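Local coordinates for protein aldehyde dehydrogenase (Burkholderia vietnamiensis, PDB 5KF0) that probably oxidises aldehydes to carboxylic acids with a nicotinamide cofactor, NADPH being bound in the crystal, at residues A99-I103 / N104-G108; A268-F271 / E272-D275; D311-V314 / A315-S319. All blocks are in the same frame, centred on the assembly; numbering follows the deposited sequence.

How the interactions relate
Three short-range contacts sample three helices of one aldehyde dehydrogenase chain. Interaction 1 comes first in sequence, at the turn from helix 88-99 into helix 103-123. Interactions 2 and 3 follow in the alpha/beta part built on the sheet of strands 263-266 and 298-302: interaction 2 starts helix 274-286, and interaction 3 runs along helix 306-319. Their centres are about 16 Å apart, and a salt bridge, D275 OD1 to K312 NZ at 2.8 Å, ties the two helices side by side. Interaction 1 is centred about 30 Å from interaction 2 and about 23 Å from interaction 3. It lies near the cofactor, K101 about 9 Å from NADPH, whereas the other two join neighbouring helices.

Interaction 1: residues A99-I103 / N104-G108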
loop_
_atom_site.group_PDB
_atom_site.type_symbol
_atom_site.label_atom_id
_atom_site.label_comp_id
_atom_site.label_asym_id
_atom_site.label_seq_id
_atom_site.Cartn_x
_atom_site.Cartn_y
_atom_site.Cartn_z
ATOM N N ALA A 99 -12.279 38.562 5.511
ATOM C CA ALA A 99 -10.979 38.316 6.119
ATOM C C ALA A 99 -9.994 39.447 5.882
ATOM O O ALA A 99 -8.892 39.415 6.441
ATOM C CB ALA A 99 -10.378 36.996 5.608
ATOM N N GLY A 100 -10.361 40.449 5.088
ATOM C CA GLY A 100 -9.412 41.490 4.731
ATOM C C GLY A 100 -8.235 40.964 3.942
ATOM O O GLY A 100 -7.153 41.559 3.974
ATOM N N LYS A 101 -8.426 39.874 3.214
ATOM C CA LYS A 101 -7.339 39.176 2.533
ATOM C C LYS A 101 -7.120 39.776 1.145
ATOM O O LYS A 101 -8.077 39.889 0.369
ATOM C CB LYS A 101 -7.659 37.683 2.432
ATOM C CG LYS A 101 -6.585 36.824 1.769
ATOM C CD LYS A 101 -6.947 35.330 1.944
ATOM C CE LYS A 101 -5.872 34.405 1.386
ATOM N NZ LYS A 101 -5.801 33.143 2.219
ATOM N N PRO A 102 -5.893 40.173 0.805
ATOM C CA PRO A 102 -5.632 40.751 -0.521
ATOM C C PRO A 102 -6.262 39.930 -1.639
ATOM O O PRO A 102 -6.212 38.701 -1.634
ATOM C CB PRO A 102 -4.106 40.742 -0.603
ATOM C CG PRO A 102 -3.697 40.979 0.834
ATOM C CD PRO A 102 -4.685 40.172 1.651
ATOM N N ILE A 103 -6.883 40.631 -2.594
ATOM C CA ILE A 103 -7.748 39.951 -3.562
ATOM C C ILE A 103 -6.972 38.902 -4.360
ATOM O O ILE A 103 -7.500 37.821 -4.656
ATOM C CB ILE A 103 -8.455 40.979 -4.472
ATOM C CG1 ILE A 103 -9.426 40.258 -5.415
ATOM C CG2 ILE A 103 -7.460 41.864 -5.247
ATOM C CD1 ILE A 103 -10.557 39.528 -4.686
ATOM N N ASN A 104 -5.706 39.185 -4.701
ATOM C CA ASN A 104 -4.888 38.185 -5.388
ATOM C C ASN A 104 -4.789 36.901 -4.581
ATOM O O ASN A 104 -4.860 35.795 -5.132
ATOM C CB ASN A 104 -3.477 38.721 -5.640
ATOM C CG ASN A 104 -3.437 39.807 -6.682
ATOM O OD1 ASN A 104 -4.268 39.845 -7.593
ATOM N ND2 ASN A 104 -2.455 40.700 -6.565
ATOM N N ASP A 105 -4.581 37.026 -3.273
ATOM C CA ASP A 105 -4.429 35.852 -2.429
ATOM C C ASP A 105 -5.770 35.212 -2.106
ATOM O O ASP A 105 -5.844 33.988 -1.912
ATOM C CB ASP A 105 -3.679 36.239 -1.160
ATOM C CG ASP A 105 -2.300 36.783 -1.472
ATOM O OD1 ASP A 105 -1.496 36.035 -2.062
ATOM O OD2 ASP A 105 -2.023 37.952 -1.157
ATOM N N SER A 106 -6.833 36.014 -2.047
ATOM C CA SER A 106 -8.172 35.446 -1.921
ATOM C C SER A 106 -8.492 34.562 -3.116
ATOM O O SER A 106 -9.013 33.456 -2.957
ATOM C CB SER A 106 -9.213 36.562 -1.790
ATOM O OG SER A 106 -9.069 37.276 -0.572
ATOM N N ARG A 107 -8.193 35.038 -4.326
ATOM C CA ARG A 107 -8.377 34.203 -5.505
ATOM C C ARG A 107 -7.555 32.926 -5.393
ATOM O O ARG A 107 -8.030 31.833 -5.738
ATOM C CB ARG A 107 -7.999 34.998 -6.760
ATOM C CG ARG A 107 -9.004 36.087 -7.096
ATOM C CD ARG A 107 -8.465 37.049 -8.159
ATOM N NE ARG A 107 -9.443 38.090 -8.467
ATOM C CZ ARG A 107 -9.136 39.289 -8.957
ATOM N NH1 ARG A 107 -7.871 39.615 -9.176
ATOM N NH2 ARG A 107 -10.096 40.167 -9.218
ATOM N N GLY A 108 -6.332 33.040 -4.869
ATOM C CA GLY A 108 -5.505 31.864 -4.669
ATOM C C GLY A 108 -6.129 30.861 -3.718
ATOM O O GLY A 108 -6.003 29.646 -3.911
#
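I103 and R107 lie one helical turn apart, and the I103 side chain crosses that of R107 at a slant, with CG1 over the guanidinium. I103 holds CG1 anti to its own backbone N (chi1 -176°), and this brings the methylene over the centre of one face of the group, with I103 CG1 3.7 Å from R107 CZ. The contact is apolar: the aliphatic carbon covers the plane of the guanidinium and does not engage its N-H edges. R107 N also donates to I103 O in the ordinary helical pattern.

The K101 chain, extended as far as CE and bent at its last torsion, runs alongside S106. Its CB lies 3.3 Å from S106 OG, and further out its CE comes within 3.3 Å of D105 O. The hydroxyl of S106 donates to K101 O at 2.9 Å, approaching from above the carbonyl plane, 59° out of it. P102 is at the N-cap position, and its O takes the first i to i+4 bond of the helix, from S106 N at 2.8 Å, and a weak one from D105 N. The carboxylate of D105 swings back obliquely across the pyrrolidine, OD2 3.5 Å from P102 CB.

K101 NZ finds its partners beyond the turn, in a salt bridge to E109 and hydrogen bonds to Q288 and Y287, while S106 packs on L95 and C96 of helix 88-99. The chemistry implies a helix start secured at three successive carbonyls, K101, P102 and I103, the first by a hydroxyl and the others by backbone N-H. E109 probably offsets the lysine charge, with Q288 and Y287 adding hydrogen bonds.

Interaction 2: residues A268-F271 / E272-D275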
loop_
_atom_site.group_PDB
_atom_site.type_symbol
_atom_site.label_atom_id
_atom_site.label_comp_id
_atom_site.label_asym_id
_atom_site.label_seq_id
_atom_site.Cartn_x
_atom_site.Cartn_y
_atom_site.Cartn_z
ATOM N N ALA A 268 24.765 27.716 3.526
ATOM C CA ALA A 268 25.946 28.399 3.012
ATOM C C ALA A 268 26.087 28.316 1.495
ATOM O O ALA A 268 26.864 29.092 0.923
ATOM C CB ALA A 268 27.192 27.816 3.688
ATOM N N ASP A 269 25.359 27.410 0.833
ATOM C CA ASP A 269 25.518 27.153 -0.596
ATOM C C ASP A 269 24.525 27.928 -1.463
ATOM O O ASP A 269 24.386 27.625 -2.654
ATOM C CB ASP A 269 25.400 25.645 -0.880
ATOM C CG ASP A 269 24.059 25.050 -0.447
ATOM O OD1 ASP A 269 23.183 25.789 0.050
ATOM O OD2 ASP A 269 23.884 23.818 -0.602
ATOM N N GLN A 270 23.863 28.938 -0.909
ATOM C CA GLN A 270 22.737 29.585 -1.573
ATOM C C GLN A 270 23.087 30.900 -2.270
ATOM O O GLN A 270 22.175 31.585 -2.744
ATOM C CB GLN A 270 21.613 29.823 -0.558
ATOM C CG GLN A 270 20.996 28.522 -0.046
ATOM C CD GLN A 270 20.302 27.778 -1.159
ATOM O OE1 GLN A 270 19.311 28.261 -1.709
ATOM N NE2 GLN A 270 20.833 26.606 -1.520
ATOM N N PHE A 271 24.368 31.268 -2.367
ATOM C CA PHE A 271 24.686 32.603 -2.888
ATOM C C PHE A 271 24.101 32.833 -4.282
ATOM O O PHE A 271 23.539 33.901 -4.562
ATOM C CB PHE A 271 26.195 32.841 -2.924
ATOM C CG PHE A 271 26.561 34.217 -3.423
ATOM C CD1 PHE A 271 26.534 35.305 -2.565
ATOM C CD2 PHE A 271 26.894 34.424 -4.753
ATOM C CE1 PHE A 271 26.848 36.578 -3.018
ATOM C CE2 PHE A 271 27.209 35.693 -5.214
ATOM C CZ PHE A 271 27.187 36.770 -4.342
ATOM N N GLU A 272 24.207 31.839 -5.166
ATOM C CA GLU A 272 23.776 32.029 -6.545
ATOM C C GLU A 272 22.263 32.133 -6.707
ATOM O O GLU A 272 21.803 32.542 -7.776
ATOM C CB GLU A 272 24.308 30.895 -7.425
ATOM C CG GLU A 272 25.824 30.887 -7.548
ATOM C CD GLU A 272 26.352 32.127 -8.238
ATOM O OE1 GLU A 272 25.761 32.537 -9.261
ATOM O OE2 GLU A 272 27.350 32.702 -7.751
ATOM N N GLN A 273 21.463 31.760 -5.713
ATOM C CA GLN A 273 20.022 31.942 -5.866
ATOM C C GLN A 273 19.439 32.784 -4.738
ATOM O O GLN A 273 18.295 32.598 -4.323
ATOM C CB GLN A 273 19.294 30.604 -5.999
ATOM C CG GLN A 273 19.400 29.628 -4.846
ATOM C CD GLN A 273 18.374 28.494 -4.985
ATOM O OE1 GLN A 273 17.877 28.236 -6.087
ATOM N NE2 GLN A 273 18.035 27.830 -3.867
ATOM N N LEU A 274 20.209 33.775 -4.270
ATOM C CA LEU A 274 19.730 34.614 -3.175
ATOM C C LEU A 274 18.467 35.384 -3.548
ATOM O O LEU A 274 17.599 35.594 -2.699
ATOM C CB LEU A 274 20.827 35.580 -2.721
ATOM C CG LEU A 274 21.791 35.004 -1.682
ATOM C CD1 LEU A 274 22.777 36.080 -1.220
ATOM C CD2 LEU A 274 21.045 34.392 -0.496
ATOM N N ASP A 275 18.342 35.834 -4.802
ATOM C CA ASP A 275 17.129 36.566 -5.169
ATOM C C ASP A 275 15.900 35.671 -5.065
ATOM O O ASP A 275 14.838 36.114 -4.612
ATOM C CB ASP A 275 17.247 37.151 -6.578
ATOM C CG ASP A 275 18.188 38.347 -6.640
ATOM O OD1 ASP A 275 18.433 38.981 -5.594
ATOM O OD2 ASP A 275 18.681 38.654 -7.743
HETATM O O HOH W 1 25.281 29.238 -4.705
#
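At the edge of the F271 ring sits an oxygen of the E272 carboxylate: OE2 lies near the ring plane, 3.5 Å from F271 CD2, with the ring and carboxylate planes 57° apart. The oxygen therefore faces the weakly positive rim of C-H groups, not the pi cloud. Elsewhere round the ring, L274 brings CD1 to 4.1 Å from F271 CD1, an oblique apolar touch.

A second pair of flat groups, the amides of Q270 and Q273, lies side by side with both chains pointing the same way, their planes 76° apart. Q273 NE2 sits in the carbonyl plane of Q270, on a lone pair of OE1. The 2.5 Å between Q273 NE2 and Q270 OE1 is unusually short, so its exact length deserves caution. Q273 sets CG between its backbone N and carbonyl carbon (chi1 61°), from where the extended chain carries the amide to its neighbour. The other end of the Q270 amide, NE2, donates to D269 OD1 at 2.9 Å, coming from above the carboxylate plane.

Q273 is also the N-cap residue of helix 274-286, and its N donates to Q270 O at 3.1 Å. A water spans the bend, donating a hydrogen bond to D269 O and accepting one from E272 N. Outside the turn, Q273 OE1 is weakly bonded to R485 of the second subunit.

The chemistry implies a chain of hydrogen bonds from D269 through two amides, consistent with their modelled orientations. The short link keeps this tentative, although Q273 NE2 also donates to N442 OD1.

Interaction 3: residues D311-V314 / A315-S319; sequences DKLV and AKTRS
Regular alpha-helical i to i+4 bonding carries the chain through the 311-319 part of helix 306-319, from A315 N to D311 O onward, with R318 N to V314 O at 3.0 Å. L313 O takes two donors from T317, the backbone N and the hydroxyl OG1, which reach it from opposite faces of its plane. With OG1 anti to the carbonyl carbon (chi1 -62°), the hydroxyl folds back along the helix, and a buried polar atom is satisfied within the same turn. L313 crosses T317 at an angle and places CD1 3.8 Å from OG1.

V314 and R318 lie side by side and point the same way: V314 CG1 sits over one face of the guanidinium, toward its rim, 3.6 Å from R318 NH1. L313 and V314 rest on L373 of strand 368-375, and T317 on A371 of that strand and A360 of strand 357-360. K312 and K316 touch V278 of helix 274-286, and T317 touches Y286 of it, so the helix packs against both the sheet and that helix. K312 NZ forms a salt bridge with D275. Further along, K316 O accepts both S319 N, at 3.0 Å, and S319 OG, at 2.6 Å.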
loop_
_atom_site.group_PDB
_atom_site.type_symbol
_atom_site.label_atom_id
_atom_site.label_comp_id
_atom_site.label_asym_id
_atom_site.label_seq_id
_atom_site.Cartn_x
_atom_site.Cartn_y
_atom_site.Cartn_z
ATOM N N ASP A 311 20.677 42.758 3.094
ATOM C CA ASP A 311 20.448 43.911 2.224
ATOM C C ASP A 311 19.316 43.646 1.241
ATOM O O ASP A 311 18.441 44.498 1.034
ATOM C CB ASP A 311 21.723 44.268 1.458
ATOM C CG ASP A 311 22.807 44.828 2.348
ATOM O OD1 ASP A 311 22.515 45.170 3.514
ATOM O OD2 ASP A 311 23.951 44.938 1.864
ATOM N N LYS A 312 19.335 42.474 0.605
ATOM C CA LYS A 312 18.294 42.126 -0.356
ATOM C C LYS A 312 16.932 41.997 0.313
ATOM O O LYS A 312 15.918 42.445 -0.238
ATOM C CB LYS A 312 18.659 40.825 -1.071
ATOM C CG LYS A 312 19.845 40.967 -2.036
ATOM C CD LYS A 312 20.249 39.609 -2.615
ATOM C CE LYS A 312 21.361 39.731 -3.650
ATOM N NZ LYS A 312 20.863 40.303 -4.933
ATOM N N LEU A 313 16.881 41.368 1.490
ATOM C CA LEU A 313 15.596 41.163 2.147
ATOM C C LEU A 313 15.032 42.477 2.686
ATOM O O LEU A 313 13.814 42.689 2.661
ATOM C CB LEU A 313 15.741 40.126 3.259
ATOM C CG LEU A 313 14.451 39.762 3.986
ATOM C CD1 LEU A 313 13.414 39.239 3.006
ATOM C CD2 LEU A 313 14.735 38.725 5.057
ATOM N N VAL A 314 15.898 43.370 3.168
ATOM C CA VAL A 314 15.437 44.695 3.580
ATOM C C VAL A 314 14.818 45.425 2.393
ATOM O O VAL A 314 13.721 45.995 2.489
ATOM C CB VAL A 314 16.594 45.494 4.210
ATOM C CG1 VAL A 314 16.269 46.986 4.278
ATOM C CG2 VAL A 314 16.910 44.948 5.597
ATOM N N ALA A 315 15.486 45.378 1.237
ATOM C CA ALA A 315 14.953 46.057 0.059
ATOM C C ALA A 315 13.643 45.424 -0.394
ATOM O O ALA A 315 12.686 46.132 -0.737
ATOM C CB ALA A 315 15.977 46.025 -1.073
ATOM N N LYS A 316 13.583 44.090 -0.408
ATOM C CA LYS A 316 12.357 43.412 -0.813
ATOM C C LYS A 316 11.217 43.735 0.144
ATOM O O LYS A 316 10.103 44.053 -0.292
ATOM C CB LYS A 316 12.602 41.901 -0.891
ATOM C CG LYS A 316 11.390 41.087 -1.336
ATOM C CD LYS A 316 11.112 41.304 -2.813
ATOM C CE LYS A 316 9.896 40.527 -3.279
ATOM N NZ LYS A 316 9.694 40.716 -4.743
ATOM N N THR A 317 11.492 43.701 1.453
ATOM C CA THR A 317 10.454 43.969 2.450
ATOM C C THR A 317 9.915 45.387 2.310
ATOM O O THR A 317 8.701 45.614 2.394
ATOM C CB THR A 317 11.012 43.740 3.858
ATOM O OG1 THR A 317 11.412 42.372 3.994
ATOM C CG2 THR A 317 9.968 44.064 4.935
ATOM N N ARG A 318 10.803 46.352 2.092
ATOM C CA ARG A 318 10.366 47.732 1.908
ATOM C C ARG A 318 9.524 47.898 0.649
ATOM O O ARG A 318 8.705 48.824 0.568
ATOM C CB ARG A 318 11.581 48.657 1.867
ATOM C CG ARG A 318 12.236 48.834 3.218
ATOM C CD ARG A 318 13.504 49.662 3.130
ATOM N NE ARG A 318 13.955 50.049 4.462
ATOM C CZ ARG A 318 15.191 50.444 4.747
ATOM N NH1 ARG A 318 16.117 50.500 3.792
ATOM N NH2 ARG A 318 15.503 50.774 5.994
ATOM N N SER A 319 9.704 47.019 -0.339
ATOM C CA SER A 319 8.992 47.164 -1.602
ATOM C C SER A 319 7.550 46.678 -1.544
ATOM O O SER A 319 6.782 46.961 -2.474
ATOM C CB SER A 319 9.726 46.418 -2.718
ATOM O OG SER A 319 9.540 45.015 -2.608
#